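Local coordinates for protein superoxide dismutase [Fe] (Aquifex pyrophilus, PDB 1COJ) that destroys superoxide radicals, converting them with the help of a bound iron ion into hydrogen peroxide and molecular oxygen, at residues A30-Y35 against M76-H81; A37-I42 against V69-N74. All coordinates share one frame; numbering follows the deposited sequence.

Interaction 1: residues A30-Y35 against M76-H81; sequences AHYKGY and MGVVLH. With FE (Fe (III) ion), chain B.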
ATOM      1  N   ALA A  30     -21.886  -4.951 -12.143  1.00 11.29           N
ATOM      2  CA  ALA A  30     -21.002  -3.808 -12.329  1.00 11.91           C
ATOM      3  C   ALA A  30     -19.569  -4.038 -11.868  1.00 12.63           C
ATOM      4  O   ALA A  30     -18.630  -3.909 -12.657  1.00 13.85           O
ATOM      5  CB  ALA A  30     -21.581  -2.568 -11.656  1.00 10.26           C
ATOM      6  N   HIS A  31     -19.404  -4.378 -10.595  1.00 11.36           N
ATOM      7  CA  HIS A  31     -18.079  -4.597 -10.029  1.00 12.08           C
ATOM      8  C   HIS A  31     -17.348  -5.802 -10.580  1.00 11.20           C
ATOM      9  O   HIS A  31     -16.295  -5.661 -11.193  1.00 12.96           O
ATOM     10  CB  HIS A  31     -18.165  -4.665  -8.508  1.00 10.63           C
ATOM     11  CG  HIS A  31     -18.651  -3.393  -7.887  1.00 12.46           C
ATOM     12  ND1 HIS A  31     -17.918  -2.225  -7.940  1.00 11.05           N
ATOM     13  CD2 HIS A  31     -19.810  -3.081  -7.263  1.00 12.54           C
ATOM     14  CE1 HIS A  31     -18.608  -1.246  -7.375  1.00 12.95           C
ATOM     15  NE2 HIS A  31     -19.758  -1.735  -6.957  1.00 12.39           N
ATOM     16  N   TYR A  32     -17.910  -6.988 -10.375  1.00 11.25           N
ATOM     17  CA  TYR A  32     -17.293  -8.214 -10.864  1.00  9.74           C
ATOM     18  C   TYR A  32     -16.980  -8.163 -12.365  1.00  9.71           C
ATOM     19  O   TYR A  32     -15.838  -8.386 -12.782  1.00  8.49           O
ATOM     20  CB  TYR A  32     -18.191  -9.409 -10.529  1.00  8.46           C
ATOM     21  CG  TYR A  32     -17.887 -10.669 -11.309  1.00  9.14           C
ATOM     22  CD1 TYR A  32     -16.611 -11.234 -11.303  1.00  7.48           C
ATOM     23  CD2 TYR A  32     -18.878 -11.289 -12.069  1.00  7.42           C
ATOM     24  CE1 TYR A  32     -16.333 -12.395 -12.044  1.00  9.58           C
ATOM     25  CE2 TYR A  32     -18.616 -12.436 -12.806  1.00  9.30           C
ATOM     26  CZ  TYR A  32     -17.347 -12.987 -12.793  1.00 10.07           C
ATOM     27  OH  TYR A  32     -17.107 -14.124 -13.527  1.00  8.88           O
ATOM     28  N   LYS A  33     -17.984  -7.838 -13.170  1.00  8.75           N
ATOM     29  CA  LYS A  33     -17.791  -7.770 -14.607  1.00  8.87           C
ATOM     30  C   LYS A  33     -16.825  -6.666 -15.015  1.00  9.24           C
ATOM     31  O   LYS A  33     -16.159  -6.769 -16.051  1.00  8.48           O
ATOM     32  CB  LYS A  33     -19.139  -7.645 -15.317  1.00  9.93           C
ATOM     33  CG  LYS A  33     -19.999  -8.885 -15.129  1.00  9.75           C
ATOM     34  CD  LYS A  33     -21.227  -8.884 -16.017  1.00 12.27           C
ATOM     35  CE  LYS A  33     -21.972 -10.202 -15.884  1.00 13.20           C
ATOM     36  NZ  LYS A  33     -23.127 -10.267 -16.820  1.00 13.57           N
ATOM     37  N   GLY A  34     -16.699  -5.648 -14.167  1.00  9.69           N
ATOM     38  CA  GLY A  34     -15.786  -4.550 -14.441  1.00  9.18           C
ATOM     39  C   GLY A  34     -14.343  -5.010 -14.345  1.00 10.54           C
ATOM     40  O   GLY A  34     -13.487  -4.562 -15.117  1.00 10.48           O
ATOM     41  N   TYR A  35     -14.072  -5.912 -13.402  1.00 10.04           N
ATOM     42  CA  TYR A  35     -12.728  -6.455 -13.217  1.00  8.46           C
ATOM     43  C   TYR A  35     -12.358  -7.334 -14.403  1.00  9.68           C
ATOM     44  O   TYR A  35     -11.203  -7.356 -14.829  1.00  9.43           O
ATOM     45  CB  TYR A  35     -12.633  -7.266 -11.922  1.00  9.14           C
ATOM     46  CG  TYR A  35     -12.882  -6.448 -10.678  1.00  9.58           C
ATOM     47  CD1 TYR A  35     -12.184  -5.262 -10.451  1.00 11.15           C
ATOM     48  CD2 TYR A  35     -13.831  -6.843  -9.739  1.00  9.87           C
ATOM     49  CE1 TYR A  35     -12.431  -4.483  -9.319  1.00 11.16           C
ATOM     50  CE2 TYR A  35     -14.086  -6.070  -8.603  1.00 12.19           C
ATOM     51  CZ  TYR A  35     -13.379  -4.893  -8.401  1.00 12.67           C
ATOM     52  OH  TYR A  35     -13.601  -4.134  -7.270  1.00 16.36           O
ATOM     53  N   MET A  76      -7.183 -10.660  -9.379  1.00  7.76           N
ATOM     54  CA  MET A  76      -7.626 -11.103  -8.062  1.00  8.60           C
ATOM     55  C   MET A  76      -9.080 -10.695  -7.864  1.00  9.81           C
ATOM     56  O   MET A  76      -9.855 -11.414  -7.236  1.00  9.79           O
ATOM     57  CB  MET A  76      -6.740 -10.533  -6.953  1.00  7.53           C
ATOM     58  CG  MET A  76      -5.404 -11.250  -6.809  1.00  8.92           C
ATOM     59  SD  MET A  76      -5.575 -12.963  -6.266  1.00 12.88           S
ATOM     60  CE  MET A  76      -5.598 -13.863  -7.831  1.00  8.88           C
ATOM     61  N   GLY A  77      -9.442  -9.541  -8.420  1.00 10.86           N
ATOM     62  CA  GLY A  77     -10.813  -9.073  -8.339  1.00 10.71           C
ATOM     63  C   GLY A  77     -11.721 -10.105  -8.986  1.00 11.29           C
ATOM     64  O   GLY A  77     -12.764 -10.443  -8.436  1.00 11.43           O
ATOM     65  N   VAL A  78     -11.309 -10.635 -10.135  1.00 10.16           N
ATOM     66  CA  VAL A  78     -12.090 -11.661 -10.827  1.00 10.06           C
ATOM     67  C   VAL A  78     -12.172 -12.957 -10.001  1.00 11.88           C
ATOM     68  O   VAL A  78     -13.259 -13.397  -9.611  1.00 10.14           O
ATOM     69  CB  VAL A  78     -11.478 -11.996 -12.225  1.00  9.18           C
ATOM     70  CG1 VAL A  78     -12.205 -13.172 -12.874  1.00  7.19           C
ATOM     71  CG2 VAL A  78     -11.527 -10.779 -13.139  1.00  7.36           C
ATOM     72  N   VAL A  79     -11.010 -13.542  -9.721  1.00 10.63           N
ATOM     73  CA  VAL A  79     -10.909 -14.797  -8.988  1.00 10.32           C
ATOM     74  C   VAL A  79     -11.621 -14.809  -7.638  1.00  8.92           C
ATOM     75  O   VAL A  79     -12.415 -15.712  -7.362  1.00  9.38           O
ATOM     76  CB  VAL A  79      -9.426 -15.207  -8.797  1.00 11.86           C
ATOM     77  CG1 VAL A  79      -9.323 -16.416  -7.882  1.00 13.35           C
ATOM     78  CG2 VAL A  79      -8.792 -15.529 -10.148  1.00 14.14           C
ATOM     79  N   LEU A  80     -11.343 -13.811  -6.807  1.00  9.33           N
ATOM     80  CA  LEU A  80     -11.952 -13.724  -5.483  1.00  8.55           C
ATOM     81  C   LEU A  80     -13.472 -13.619  -5.562  1.00  9.36           C
ATOM     82  O   LEU A  80     -14.178 -14.244  -4.771  1.00  7.46           O
ATOM     83  CB  LEU A  80     -11.347 -12.560  -4.694  1.00 10.02           C
ATOM     84  CG  LEU A  80     -10.130 -12.851  -3.798  1.00 13.00           C
ATOM     85  CD1 LEU A  80      -9.324 -14.047  -4.263  1.00 15.89           C
ATOM     86  CD2 LEU A  80      -9.261 -11.608  -3.703  1.00 12.41           C
ATOM     87  N   HIS A  81     -13.978 -12.857  -6.529  1.00  9.33           N
ATOM     88  CA  HIS A  81     -15.423 -12.728  -6.686  1.00  9.62           C
ATOM     89  C   HIS A  81     -16.057 -14.038  -7.138  1.00  9.86           C
ATOM     90  O   HIS A  81     -17.132 -14.405  -6.660  1.00 12.47           O
ATOM     91  CB  HIS A  81     -15.786 -11.587  -7.639  1.00  6.29           C
ATOM     92  CG  HIS A  81     -15.771 -10.240  -6.983  1.00  9.37           C
ATOM     93  ND1 HIS A  81     -14.680  -9.401  -6.974  1.00  8.37           N
ATOM     94  CD2 HIS A  81     -16.714  -9.622  -6.230  1.00  9.99           C
ATOM     95  CE1 HIS A  81     -14.977  -8.335  -6.231  1.00 12.91           C
ATOM     96  NE2 HIS A  81     -16.201  -8.422  -5.757  1.00 13.98           N
TER
HETATM   97 FE    FE B 213     -16.740  -7.108  -4.120  0.55 20.15          FE
HETATM   98  O   HOH W   1     -14.852  -6.679  -3.613  1.00 13.62           O
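Beside the ring of Y35 from the facing helix, the carbonyl oxygen of G77 accepts two N-H groups from H81: ND1 of the ring at 2.6 Å and, weakly, the backbone N. This is the iron-bearing part of the alpha-hairpin domain of iron/manganese superoxide dismutases, and it illustrates how a second-shell group orients a metal ligand. G77 O lies almost in the imidazole plane, which fixes the ring's rotation and leaves NE2 to bind the iron at 2.2 Å. H27, D163, H167 and a water complete the metal site. Y35 supports the same ring: its CE2 comes within 3.4 Å of H81 CE1, the planes 27° apart but too far slid to overlap much. G77 CA sits over one face of the Y35 ring, 4.3 Å from its centroid, a CH-pi contact, and any CB there would collide with the tyrosine. With an alanine in place of this tyrosine, the CA of G77 and one flank of the H81 imidazole would probably lose their packing partner, and H148 its bond to the phenol OH. Nearer the backbone of H81, Y32 brings CD1 to 3.8 Å from H81 CB, its ring turned beside its own carbonyl carbon (chi1 163°).

Interaction 2: residues A37-I42 against V69-N74; sequences AKYNEI and VEETFN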
ATOM      1  N   ALA A  37     -13.509  -7.006 -17.510  1.00 10.50           N
ATOM      2  CA  ALA A  37     -13.274  -6.105 -18.631  1.00 12.54           C
ATOM      3  C   ALA A  37     -11.896  -5.447 -18.565  1.00 12.07           C
ATOM      4  O   ALA A  37     -11.176  -5.392 -19.565  1.00 12.31           O
ATOM      5  CB  ALA A  37     -14.364  -5.046 -18.685  1.00 10.89           C
ATOM      6  N   LYS A  38     -11.529  -4.943 -17.394  1.00 11.21           N
ATOM      7  CA  LYS A  38     -10.237  -4.290 -17.231  1.00 10.56           C
ATOM      8  C   LYS A  38      -9.059  -5.248 -17.342  1.00 10.66           C
ATOM      9  O   LYS A  38      -8.011  -4.888 -17.890  1.00 10.47           O
ATOM     10  CB  LYS A  38     -10.196  -3.499 -15.926  1.00 10.32           C
ATOM     11  CG  LYS A  38     -10.859  -2.143 -16.044  1.00 12.74           C
ATOM     12  CD  LYS A  38     -10.144  -1.293 -17.080  1.00 11.81           C
ATOM     13  CE  LYS A  38     -10.831   0.036 -17.260  1.00 13.36           C
ATOM     14  NZ  LYS A  38     -10.015   0.917 -18.127  1.00 13.36           N
ATOM     15  N   TYR A  39      -9.234  -6.469 -16.847  1.00 11.09           N
ATOM     16  CA  TYR A  39      -8.181  -7.472 -16.937  1.00 12.46           C
ATOM     17  C   TYR A  39      -7.898  -7.717 -18.417  1.00 13.07           C
ATOM     18  O   TYR A  39      -6.741  -7.779 -18.839  1.00 11.89           O
ATOM     19  CB  TYR A  39      -8.613  -8.779 -16.262  1.00 12.24           C
ATOM     20  CG  TYR A  39      -7.655  -9.931 -16.481  1.00 13.19           C
ATOM     21  CD1 TYR A  39      -6.541 -10.109 -15.661  1.00 12.88           C
ATOM     22  CD2 TYR A  39      -7.855 -10.836 -17.525  1.00 13.85           C
ATOM     23  CE1 TYR A  39      -5.653 -11.157 -15.877  1.00 13.01           C
ATOM     24  CE2 TYR A  39      -6.974 -11.883 -17.749  1.00 13.63           C
ATOM     25  CZ  TYR A  39      -5.874 -12.039 -16.926  1.00 15.11           C
ATOM     26  OH  TYR A  39      -4.990 -13.070 -17.165  1.00 19.42           O
ATOM     27  N   ASN A  40      -8.965  -7.802 -19.208  1.00 11.81           N
ATOM     28  CA  ASN A  40      -8.842  -8.033 -20.642  1.00 11.34           C
ATOM     29  C   ASN A  40      -8.100  -6.907 -21.353  1.00 10.31           C
ATOM     30  O   ASN A  40      -7.267  -7.163 -22.223  1.00 12.25           O
ATOM     31  CB  ASN A  40     -10.219  -8.268 -21.268  1.00 10.11           C
ATOM     32  CG  ASN A  40     -10.785  -9.644 -20.935  1.00 13.29           C
ATOM     33  OD1 ASN A  40     -10.096 -10.500 -20.382  1.00 13.25           O
ATOM     34  ND2 ASN A  40     -12.049  -9.853 -21.254  1.00 13.21           N
ATOM     35  N   GLU A  41      -8.374  -5.668 -20.954  1.00  9.58           N
ATOM     36  CA  GLU A  41      -7.716  -4.502 -21.540  1.00 10.84           C
ATOM     37  C   GLU A  41      -6.220  -4.573 -21.249  1.00 11.69           C
ATOM     38  O   GLU A  41      -5.387  -4.334 -22.127  1.00  9.86           O
ATOM     39  CB  GLU A  41      -8.280  -3.209 -20.949  1.00 11.68           C
ATOM     40  CG  GLU A  41      -7.576  -1.954 -21.457  1.00 12.99           C
ATOM     41  CD  GLU A  41      -8.069  -0.672 -20.797  1.00 15.88           C
ATOM     42  OE1 GLU A  41      -7.337   0.337 -20.827  1.00 15.68           O
ATOM     43  OE2 GLU A  41      -9.191  -0.665 -20.256  1.00 16.39           O
ATOM     44  N   ILE A  42      -5.893  -4.892 -20.002  1.00 10.73           N
ATOM     45  CA  ILE A  42      -4.508  -5.008 -19.569  1.00 11.41           C
ATOM     46  C   ILE A  42      -3.786  -6.089 -20.378  1.00 11.70           C
ATOM     47  O   ILE A  42      -2.658  -5.876 -20.823  1.00 10.91           O
ATOM     48  CB  ILE A  42      -4.442  -5.290 -18.049  1.00 10.50           C
ATOM     49  CG1 ILE A  42      -4.879  -4.036 -17.279  1.00  9.44           C
ATOM     50  CG2 ILE A  42      -3.045  -5.740 -17.633  1.00  9.82           C
ATOM     51  CD1 ILE A  42      -5.080  -4.249 -15.791  1.00 13.34           C
ATOM     52  N   VAL A  69       1.112  -4.083 -12.247  1.00  7.35           N
ATOM     53  CA  VAL A  69       0.569  -3.751 -10.935  1.00  6.36           C
ATOM     54  C   VAL A  69      -0.944  -3.952 -10.950  1.00  7.37           C
ATOM     55  O   VAL A  69      -1.484  -4.717 -10.151  1.00  7.65           O
ATOM     56  CB  VAL A  69       0.882  -2.287 -10.527  1.00  8.80           C
ATOM     57  CG1 VAL A  69       0.107  -1.911  -9.273  1.00  8.07           C
ATOM     58  CG2 VAL A  69       2.372  -2.106 -10.275  1.00  9.51           C
ATOM     59  N   GLU A  70      -1.621  -3.323 -11.904  1.00  6.34           N
ATOM     60  CA  GLU A  70      -3.071  -3.446 -11.976  1.00  9.05           C
ATOM     61  C   GLU A  70      -3.546  -4.811 -12.454  1.00  8.86           C
ATOM     62  O   GLU A  70      -4.703  -5.184 -12.242  1.00 10.21           O
ATOM     63  CB  GLU A  70      -3.681  -2.312 -12.809  1.00  8.16           C
ATOM     64  CG  GLU A  70      -3.232  -0.903 -12.389  1.00 10.16           C
ATOM     65  CD  GLU A  70      -3.588  -0.527 -10.946  1.00  8.67           C
ATOM     66  OE1 GLU A  70      -3.268   0.608 -10.547  1.00 11.09           O
ATOM     67  OE2 GLU A  70      -4.182  -1.342 -10.208  1.00 10.23           O
ATOM     68  N   GLU A  71      -2.656  -5.579 -13.072  1.00  7.95           N
ATOM     69  CA  GLU A  71      -3.027  -6.910 -13.516  1.00  6.42           C
ATOM     70  C   GLU A  71      -3.383  -7.742 -12.289  1.00  7.80           C
ATOM     71  O   GLU A  71      -4.354  -8.501 -12.315  1.00  8.33           O
ATOM     72  CB  GLU A  71      -1.885  -7.584 -14.274  1.00  8.53           C
ATOM     73  CG  GLU A  71      -2.253  -8.967 -14.818  1.00 10.42           C
ATOM     74  CD  GLU A  71      -1.089  -9.653 -15.507  1.00 15.30           C
ATOM     75  OE1 GLU A  71       0.043  -9.542 -14.994  1.00 15.94           O
ATOM     76  OE2 GLU A  71      -1.299 -10.302 -16.554  1.00 16.85           O
ATOM     77  N   THR A  72      -2.613  -7.590 -11.211  1.00  6.72           N
ATOM     78  CA  THR A  72      -2.871  -8.341  -9.986  1.00  7.72           C
ATOM     79  C   THR A  72      -4.165  -7.869  -9.324  1.00  7.46           C
ATOM     80  O   THR A  72      -4.926  -8.677  -8.791  1.00  9.90           O
ATOM     81  CB  THR A  72      -1.702  -8.246  -8.958  1.00  7.49           C
ATOM     82  OG1 THR A  72      -1.534  -6.895  -8.522  1.00  7.20           O
ATOM     83  CG2 THR A  72      -0.405  -8.743  -9.568  1.00  8.65           C
ATOM     84  N   PHE A  73      -4.427  -6.566  -9.388  1.00  7.29           N
ATOM     85  CA  PHE A  73      -5.634  -5.993  -8.799  1.00  7.36           C
ATOM     86  C   PHE A  73      -6.884  -6.551  -9.471  1.00  8.54           C
ATOM     87  O   PHE A  73      -7.793  -7.055  -8.801  1.00  6.24           O
ATOM     88  CB  PHE A  73      -5.628  -4.465  -8.923  1.00  6.72           C
ATOM     89  CG  PHE A  73      -6.813  -3.798  -8.274  1.00  7.48           C
ATOM     90  CD1 PHE A  73      -6.865  -3.638  -6.893  1.00  5.95           C
ATOM     91  CD2 PHE A  73      -7.892  -3.364  -9.045  1.00  8.58           C
ATOM     92  CE1 PHE A  73      -7.975  -3.052  -6.282  1.00  9.76           C
ATOM     93  CE2 PHE A  73      -9.005  -2.778  -8.449  1.00  8.89           C
ATOM     94  CZ  PHE A  73      -9.050  -2.624  -7.064  1.00  9.20           C
ATOM     95  N   ASN A  74      -6.904  -6.491 -10.796  1.00  6.69           N
ATOM     96  CA  ASN A  74      -8.048  -6.961 -11.556  1.00  8.96           C
ATOM     97  C   ASN A  74      -8.212  -8.474 -11.610  1.00  9.15           C
ATOM     98  O   ASN A  74      -9.328  -8.983 -11.460  1.00  8.65           O
ATOM     99  CB  ASN A  74      -8.053  -6.331 -12.953  1.00  8.73           C
ATOM    100  CG  ASN A  74      -8.309  -4.826 -12.906  1.00 10.10           C
ATOM    101  OD1 ASN A  74      -7.391  -4.020 -13.034  1.00 12.97           O
ATOM    102  ND2 ASN A  74      -9.554  -4.453 -12.697  1.00  5.49           N
TER
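I42 and N74 both point from their helices into the space between them, while Y39 and E71 reach out along one flank, where the axes of the two short antiparallel segments approach to 9.1 Å. With CG1 anti to its carbonyl carbon (chi1 -70°) and the chain then extended, I42 drives CD1 against the backbone of the other helix, 3.7 Å from E70 O and 3.8 Å from E70 CB. Its second branch, CG2, lies 4.0 Å from E71 CB, so the isoleucine straddles two consecutive glutamates. N74 stands where the backbones come nearest, its CB facing the backbone of Y39. Its amide is laid against the aliphatic start of K38, with N74 CG 3.8 Å from K38 CB.

On the flank, Y39 CE1 approaches E71 CG at 4.2 Å. The two side chains cross at a slant, with ring and carboxylate planes 26° apart. The methylene CG is the part of E71 that touches the ring, while OE1 is turned to K68. The charged ends of the other residues turn elsewhere. K38 bends at chi2 and carries NZ back along its own helix to E41 OE2, a 2.8 Å salt bridge met on the syn side of the carboxylate, 23° out of its plane, and it also bonds Y61 O of the fourth subunit. E70 likewise folds at chi2 and gives its carboxylate to R126 of the second subunit and R65 of the fourth. I42 and the aliphatic parts of K38, E70 and E71 thus meet between the helices, while the ends of K38 and E70 also reach other subunits, in the long antiparallel helix pair that forms the alpha-hairpin of the iron/manganese superoxide dismutase fold.

Interactions 1 and 2 are successive zones of one interface, between helix 21-47 and helix 63-86 of the alpha-hairpin domain, with centres about 10 Å apart. Along the chain the order is 30-35, 37-42, 69-74, 76-81, so interaction 2 is nested inside the loop that interaction 1 closes. The zones meet directly where Y35 CE1 packs 3.9 Å from F73 CE2. Interaction 1 holds a ligand of the iron, whereas the N74 side chain in interaction 2 is about 11 Å from the metal. Both zones also touch other subunits of the tetramer; interaction 1 lies by the iron, interaction 2 farther toward the hairpin's turn.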